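Local structure of methylxanthine N3-demethylase NdmB (Pseudomonas putida, 6ICL) at residues A[88-92]-A[103-107]; A[52-56]-A[67-71]; A[61-66]-A[148-152]. The protein removes the N3-methyl group of theobromine, caffeine and related methylxanthines as formaldehyde, using NADH, oxygen and a Rieske iron-sulfur cluster. One frame throughout, in Å; residues are numbered along the deposited sequence.

Contact 1: A[88-92]-A[103-107]. With FES (Fe2/s2 (inorganic) cluster), chain B.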
# COMPACT_ATOMS: atom_id res chain seq x y z
N GLN A 88 -16.21 -24.59 -4.93
CA GLN A 88 -16.96 -23.97 -3.84
C GLN A 88 -18.34 -23.53 -4.32
O GLN A 88 -18.46 -22.68 -5.21
CB GLN A 88 -16.21 -22.77 -3.28
CG GLN A 88 -15.20 -23.16 -2.23
CD GLN A 88 -14.51 -21.94 -1.64
OE1 GLN A 88 -13.60 -21.40 -2.25
NE2 GLN A 88 -14.96 -21.49 -0.48
N LEU A 89 -19.38 -24.09 -3.70
CA LEU A 89 -20.74 -23.69 -4.03
C LEU A 89 -21.00 -22.24 -3.66
O LEU A 89 -21.86 -21.58 -4.27
CB LEU A 89 -21.74 -24.64 -3.35
CG LEU A 89 -21.55 -26.12 -3.75
CD1 LEU A 89 -22.41 -27.05 -2.90
CD2 LEU A 89 -21.88 -26.33 -5.22
N SER A 90 -20.24 -21.70 -2.69
CA SER A 90 -20.51 -20.35 -2.18
C SER A 90 -20.21 -19.26 -3.20
O SER A 90 -20.63 -18.11 -3.00
CB SER A 90 -19.72 -20.09 -0.89
OG SER A 90 -18.31 -20.20 -1.12
N ILE A 91 -19.48 -19.58 -4.27
CA ILE A 91 -19.31 -18.66 -5.39
C ILE A 91 -20.18 -19.06 -6.59
O ILE A 91 -19.94 -18.60 -7.70
CB ILE A 91 -17.83 -18.50 -5.79
CG1 ILE A 91 -17.26 -19.77 -6.43
CG2 ILE A 91 -16.97 -18.07 -4.59
CD1 ILE A 91 -15.77 -19.62 -6.89
N GLY A 92 -21.19 -19.90 -6.38
CA GLY A 92 -22.14 -20.16 -7.44
C GLY A 92 -23.34 -19.24 -7.36
O GLY A 92 -23.21 -18.05 -7.05
N LEU A 103 -29.33 -24.43 -5.40
CA LEU A 103 -27.98 -23.90 -5.31
C LEU A 103 -27.17 -24.50 -6.44
O LEU A 103 -26.93 -25.71 -6.48
CB LEU A 103 -27.38 -24.21 -3.94
CG LEU A 103 -25.90 -23.89 -3.74
CD1 LEU A 103 -25.67 -22.40 -3.83
CD2 LEU A 103 -25.54 -24.41 -2.37
N GLU A 104 -26.76 -23.66 -7.38
CA GLU A 104 -26.09 -24.12 -8.59
C GLU A 104 -24.58 -24.00 -8.42
O GLU A 104 -24.09 -22.95 -8.03
CB GLU A 104 -26.55 -23.30 -9.79
CG GLU A 104 -25.92 -23.74 -11.09
CD GLU A 104 -26.29 -22.83 -12.25
OE1 GLU A 104 -25.93 -21.64 -12.22
OE2 GLU A 104 -26.98 -23.30 -13.17
N CYS A 105 -23.86 -25.07 -8.73
CA CYS A 105 -22.41 -25.01 -8.65
C CYS A 105 -21.86 -24.08 -9.73
O CYS A 105 -22.39 -24.02 -10.84
CB CYS A 105 -21.81 -26.41 -8.81
SG CYS A 105 -19.97 -26.42 -8.78
N PRO A 106 -20.79 -23.31 -9.43
CA PRO A 106 -20.23 -22.40 -10.46
C PRO A 106 -19.50 -23.12 -11.57
O PRO A 106 -19.18 -22.48 -12.59
CB PRO A 106 -19.25 -21.52 -9.66
CG PRO A 106 -18.79 -22.41 -8.55
CD PRO A 106 -20.06 -23.18 -8.15
N TYR A 107 -19.18 -24.40 -11.39
CA TYR A 107 -18.26 -25.04 -12.32
C TYR A 107 -19.01 -25.77 -13.44
O TYR A 107 -19.02 -25.31 -14.60
CB TYR A 107 -17.32 -25.97 -11.55
CG TYR A 107 -16.05 -26.35 -12.28
CD1 TYR A 107 -15.85 -25.97 -13.61
CD2 TYR A 107 -15.06 -27.11 -11.65
CE1 TYR A 107 -14.69 -26.35 -14.29
CE2 TYR A 107 -13.88 -27.49 -12.32
CZ TYR A 107 -13.72 -27.11 -13.64
OH TYR A 107 -12.57 -27.46 -14.32
FE1 FES B . -18.57 -29.88 -11.41
FE2 FES B . -19.64 -28.65 -9.19
S1 FES B . -17.52 -29.13 -9.55
S2 FES B . -20.63 -29.27 -11.06
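Gly-92 and Pro-106 bring their CA atoms to 4.2 Å where a loop with a short 3-10 segment at 89-90 meets the chain leaving strand 100-104 for the cluster. Gly-92 CA makes a CA-H...O contact with Glu-104 O at 3.5 Å. Glycine suits this spot, because a beta carbon would clash with that oxygen and crowd the proline ring. Gly-92 N donates a 2.8 Å hydrogen bond to Leu-89 O, which closes the loop on itself. Pro-106 presents CB, CG and CD to the loop. Pro-106 CG lies 3.7 Å from Ile-91 CG1, the two side chains meeting at about a right angle, and also rests on the Gln-88 carbonyl. Ile-91 reaches it with CG1 set between its own backbone N and carbonyl carbon (chi1 69°). Leu-89 fills the buried side: one branch, CD2, abuts Cys-105 CB at 3.6 Å, while Leu-89 CB touches Leu-103 CD2 at 3.9 Å. A branched aliphatic residue thus covers both the strand end and the carbon carrying the iron ligand. Cys-105 turns SG anti to its backbone N (chi1 178°), and SG binds FE2 of the cluster at 2.3 Å. Cys-105 SG also accepts from Tyr-107 N, at 3.4 Å and a nearly straight 165°, a bond likely to moderate the thiolate's charge. Tyr-107 OH reaches Asn-191 of the second subunit. Cys-82 is the other cysteine on this iron, and His-84 and His-108 probably hold its neighbour, the two-cysteine, two-histidine arrangement of a Rieske [2Fe-2S] site.

Contact 2: A[52-56]-A[67-71]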
# COMPACT_ATOMS: atom_id res chain seq x y z
N SER A 52 -27.81 -10.96 -5.18
CA SER A 52 -29.19 -11.44 -5.19
C SER A 52 -29.93 -11.15 -3.89
O SER A 52 -31.17 -11.15 -3.87
CB SER A 52 -29.23 -12.94 -5.43
OG SER A 52 -28.79 -13.60 -4.25
N GLY A 53 -29.21 -10.95 -2.79
CA GLY A 53 -29.87 -10.89 -1.50
C GLY A 53 -30.21 -12.24 -0.90
O GLY A 53 -30.69 -12.29 0.24
N HIS A 54 -29.96 -13.33 -1.64
CA HIS A 54 -30.25 -14.71 -1.24
C HIS A 54 -29.00 -15.59 -1.21
O HIS A 54 -29.11 -16.82 -1.20
CB HIS A 54 -31.30 -15.32 -2.19
CG HIS A 54 -32.58 -14.55 -2.21
ND1 HIS A 54 -33.34 -14.37 -1.07
CD2 HIS A 54 -33.18 -13.84 -3.18
CE1 HIS A 54 -34.38 -13.60 -1.35
NE2 HIS A 54 -34.30 -13.26 -2.63
N GLY A 55 -27.81 -14.99 -1.18
CA GLY A 55 -26.62 -15.81 -1.24
C GLY A 55 -26.35 -16.26 -2.67
O GLY A 55 -26.93 -15.71 -3.60
N PRO A 56 -25.50 -17.27 -2.85
CA PRO A 56 -24.83 -18.05 -1.80
C PRO A 56 -23.71 -17.27 -1.10
O PRO A 56 -23.23 -16.27 -1.64
CB PRO A 56 -24.29 -19.26 -2.57
CG PRO A 56 -24.00 -18.70 -3.98
CD PRO A 56 -25.10 -17.69 -4.21
N VAL A 67 -21.56 -23.34 2.98
CA VAL A 67 -22.25 -22.39 2.10
C VAL A 67 -23.64 -22.14 2.67
O VAL A 67 -24.32 -23.08 3.10
CB VAL A 67 -22.31 -22.90 0.65
CG1 VAL A 67 -22.90 -24.32 0.57
CG2 VAL A 67 -23.09 -21.92 -0.23
N LEU A 68 -24.03 -20.87 2.72
CA LEU A 68 -25.38 -20.46 3.06
C LEU A 68 -26.07 -20.00 1.78
O LEU A 68 -25.48 -19.28 0.97
CB LEU A 68 -25.37 -19.31 4.08
CG LEU A 68 -24.60 -19.57 5.39
CD1 LEU A 68 -24.66 -18.35 6.29
CD2 LEU A 68 -25.13 -20.81 6.12
N ALA A 69 -27.32 -20.41 1.60
CA ALA A 69 -28.12 -19.89 0.51
C ALA A 69 -29.58 -19.92 0.92
O ALA A 69 -30.01 -20.79 1.69
CB ALA A 69 -27.94 -20.70 -0.77
N ARG A 70 -30.34 -18.96 0.41
CA ARG A 70 -31.76 -18.89 0.70
C ARG A 70 -32.49 -19.53 -0.46
O ARG A 70 -32.45 -19.01 -1.58
CB ARG A 70 -32.24 -17.46 0.93
CG ARG A 70 -33.74 -17.41 1.22
CD ARG A 70 -34.06 -16.35 2.23
NE ARG A 70 -33.47 -15.08 1.85
CZ ARG A 70 -33.38 -14.03 2.65
NH1 ARG A 70 -33.85 -14.09 3.88
NH2 ARG A 70 -32.83 -12.92 2.20
N LEU A 71 -33.11 -20.68 -0.20
CA LEU A 71 -33.84 -21.46 -1.19
C LEU A 71 -35.29 -21.54 -0.72
O LEU A 71 -35.56 -22.03 0.38
CB LEU A 71 -33.25 -22.87 -1.33
CG LEU A 71 -31.76 -23.01 -1.71
CD1 LEU A 71 -31.41 -24.48 -1.92
CD2 LEU A 71 -31.42 -22.21 -2.95
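Three hydrogen bonds from Arg-70 hold the 52-56 loop. Arg-70 N meets His-54 O at 2.9 Å, almost straight at 174°. The side chain leaves with CG anti to the backbone N (chi1 179°) and then bends twice, bringing the guanidinium back beside the loop. There Arg-70 NE donates to His-54 ND1 at 3.0 Å, lying in the imidazole plane at the ring edge although the two flat groups are turned 72° apart. Arg-70 NH2 donates to Gly-53 O, also at 3.0 Å. Arginine suits the place because one side chain serves two acceptors, and histidine offers a ring nitrogen as one of them; His-54 NE2 is hydrogen-bonded to Gln-298 of the third subunit. Within the loop, His-54 N is bound by Ser-52 OG at 2.9 Å, an ST turn. Gly-53 and Gly-55 both have positive phi, which favours glycine, and a beta carbon on Gly-55 would strike Leu-68 O.

The apolar part centres on Pro-56, which follows a cis peptide bond. Pro-56 CB packs on Val-67 CG2 at 3.7 Å and more loosely on Ala-69 CB, while Pro-56 CA makes a CA-H...O contact with Leu-68 O at 3.1 Å.

The loop joins helix 43-48 to strand 57-61. Glu-47 of that helix forms a salt bridge with Arg-70, Leu-103 of strand 100-104 covers Pro-56 and Val-67, and strand 64-71 lies between 57-61 and 74-79.

Contact 3: A[61-66]-A[148-152]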
# COMPACT_ATOMS: atom_id res chain seq x y z
N LEU A 61 -17.07 -22.47 10.16
CA LEU A 61 -17.56 -22.82 11.49
C LEU A 61 -16.81 -24.06 11.93
O LEU A 61 -16.88 -25.09 11.26
CB LEU A 61 -19.06 -23.10 11.52
CG LEU A 61 -19.61 -23.54 12.88
CD1 LEU A 61 -19.28 -22.52 13.98
CD2 LEU A 61 -21.13 -23.75 12.81
N LEU A 62 -16.10 -23.95 13.05
CA LEU A 62 -15.34 -25.07 13.62
C LEU A 62 -14.39 -25.64 12.58
O LEU A 62 -14.19 -26.85 12.49
CB LEU A 62 -16.28 -26.15 14.17
CG LEU A 62 -17.03 -25.75 15.45
CD1 LEU A 62 -18.09 -26.79 15.83
CD2 LEU A 62 -16.06 -25.55 16.59
N GLY A 63 -13.79 -24.76 11.78
CA GLY A 63 -12.87 -25.20 10.75
C GLY A 63 -13.54 -25.68 9.48
O GLY A 63 -12.84 -25.88 8.48
N GLU A 64 -14.86 -25.87 9.48
CA GLU A 64 -15.57 -26.35 8.30
C GLU A 64 -15.97 -25.18 7.41
O GLU A 64 -16.47 -24.16 7.90
CB GLU A 64 -16.84 -27.12 8.67
CG GLU A 64 -16.67 -28.10 9.80
CD GLU A 64 -16.21 -29.45 9.34
OE1 GLU A 64 -16.25 -30.39 10.17
OE2 GLU A 64 -15.80 -29.59 8.17
N LYS A 65 -15.81 -25.37 6.11
CA LYS A 65 -16.27 -24.41 5.12
C LYS A 65 -17.71 -24.76 4.74
O LYS A 65 -17.97 -25.86 4.24
CB LYS A 65 -15.34 -24.41 3.91
CG LYS A 65 -13.86 -24.35 4.33
CD LYS A 65 -12.95 -23.67 3.31
CE LYS A 65 -13.07 -24.22 1.90
NZ LYS A 65 -11.87 -23.83 1.08
N LEU A 66 -18.62 -23.83 4.97
CA LEU A 66 -20.05 -24.00 4.75
C LEU A 66 -20.50 -22.99 3.71
O LEU A 66 -19.93 -21.90 3.60
CB LEU A 66 -20.88 -23.74 6.04
CG LEU A 66 -20.49 -24.48 7.34
CD1 LEU A 66 -21.45 -24.12 8.47
CD2 LEU A 66 -20.46 -25.97 7.14
N TRP A 148 -27.98 -19.07 12.51
CA TRP A 148 -27.44 -20.08 13.41
C TRP A 148 -27.32 -21.41 12.68
O TRP A 148 -28.20 -21.77 11.88
CB TRP A 148 -28.35 -20.28 14.63
CG TRP A 148 -28.56 -19.05 15.40
CD1 TRP A 148 -29.51 -18.08 15.17
CD2 TRP A 148 -27.80 -18.62 16.51
NE1 TRP A 148 -29.38 -17.08 16.10
CE2 TRP A 148 -28.34 -17.39 16.94
CE3 TRP A 148 -26.71 -19.16 17.21
CZ2 TRP A 148 -27.81 -16.68 18.02
CZ3 TRP A 148 -26.20 -18.47 18.28
CH2 TRP A 148 -26.75 -17.24 18.68
N VAL A 149 -26.26 -22.13 12.96
CA VAL A 149 -26.02 -23.43 12.38
C VAL A 149 -25.64 -24.40 13.49
O VAL A 149 -24.88 -24.05 14.40
CB VAL A 149 -24.91 -23.40 11.30
CG1 VAL A 149 -24.64 -24.80 10.75
CG2 VAL A 149 -25.25 -22.41 10.17
N ARG A 150 -26.15 -25.62 13.41
CA ARG A 150 -25.75 -26.72 14.28
C ARG A 150 -25.27 -27.86 13.39
O ARG A 150 -26.03 -28.35 12.55
CB ARG A 150 -26.90 -27.17 15.19
CG ARG A 150 -26.52 -28.40 16.05
CD ARG A 150 -27.62 -28.73 17.06
NE ARG A 150 -28.86 -29.13 16.41
CZ ARG A 150 -29.99 -29.42 17.06
NH1 ARG A 150 -30.04 -29.33 18.39
NH2 ARG A 150 -31.07 -29.78 16.38
N LEU A 151 -24.01 -28.25 13.56
CA LEU A 151 -23.42 -29.22 12.66
C LEU A 151 -23.88 -30.63 12.94
O LEU A 151 -23.89 -31.46 12.02
CB LEU A 151 -21.90 -29.16 12.74
CG LEU A 151 -21.29 -27.86 12.21
CD1 LEU A 151 -19.77 -27.95 12.32
CD2 LEU A 151 -21.75 -27.62 10.75
N ASP A 152 -24.21 -30.96 14.18
CA ASP A 152 -24.54 -32.33 14.54
C ASP A 152 -25.82 -32.36 15.36
O ASP A 152 -25.88 -31.76 16.44
CB ASP A 152 -23.41 -33.03 15.29
CG ASP A 152 -23.62 -34.54 15.34
OD1 ASP A 152 -24.78 -34.95 15.46
OD2 ASP A 152 -22.66 -35.31 15.23
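Glu-64 N donates to Leu-61 O at 2.8 Å, and Leu-61 N returns a bond to Glu-64 O at 2.9 Å, closing a type I' turn whose two ends both touch Leu-151. The turn links strands 57-61 and 64-71; Gly-63 at its third position has a positive phi that suits glycine. Across the contact everything is aliphatic, and the nearest CA atoms, those of Leu-61 and Val-149, remain 8.5 Å apart, so the space is bridged chiefly by side chains. Leu-151 spreads its two methyls. Leu-151 CD1 lies against Glu-64 CG at 4.0 Å and close to Leu-62 CD1, whereas Leu-151 CD2 meets Leu-66 CD2 at 4.2 Å. In the six-stranded antiparallel sheet of the Rieske domain, strands 64-71 and 146-150 are not neighbours, yet both point residues into one interior, and Phe-138 of strand 137-143, one of the two strands between them, touches Leu-66, Val-149 and Leu-151. Replacing Leu-151 by an alanine would probably open a gap beside Leu-61, Leu-62 and Leu-66 and leave Glu-64 CG without its apolar cover. Val-149 and Leu-66 lie alongside each other, pointing opposite ways, with Val-149 CG1 4.0 Å from Leu-66 CD1; CG1 stands anti to its backbone N (chi1 177°), which carries that methyl toward Leu-66. Leu-61 inserts CD2 against Val-149 CB at 4.1 Å, and the same methyl also borders Leu-151 CG. Glu-64 contributes only its aliphatic part to this packing: the chain bends at chi2 (-87°), and OE1 forms a salt bridge with Arg-34.

In the fold
Contacts 2 and 3 are the more buried and share strand 64-71: Leu-66 near its start packs inward in contact 3, whereas its later residues receive the 52-56 loop in contact 2. Contact 1 is only partly buried, lies farthest from the centre of the chain, and reaches the second subunit. Chemistry follows place. Contact 3, an interior far from the metal sites, is aliphatic; contact 2 adds arginine and histidine near the third subunit; contact 1 combines apolar cover with a metal ligand. Contacts 1 and 2 touch directly, with Pro-56 CG 3.2 Å from Gly-92 O, bringing the cluster-binding part against the loop that leads into the six-stranded sheet. The segments of contacts 1 and 3 brush at Lys-65 and Gln-88.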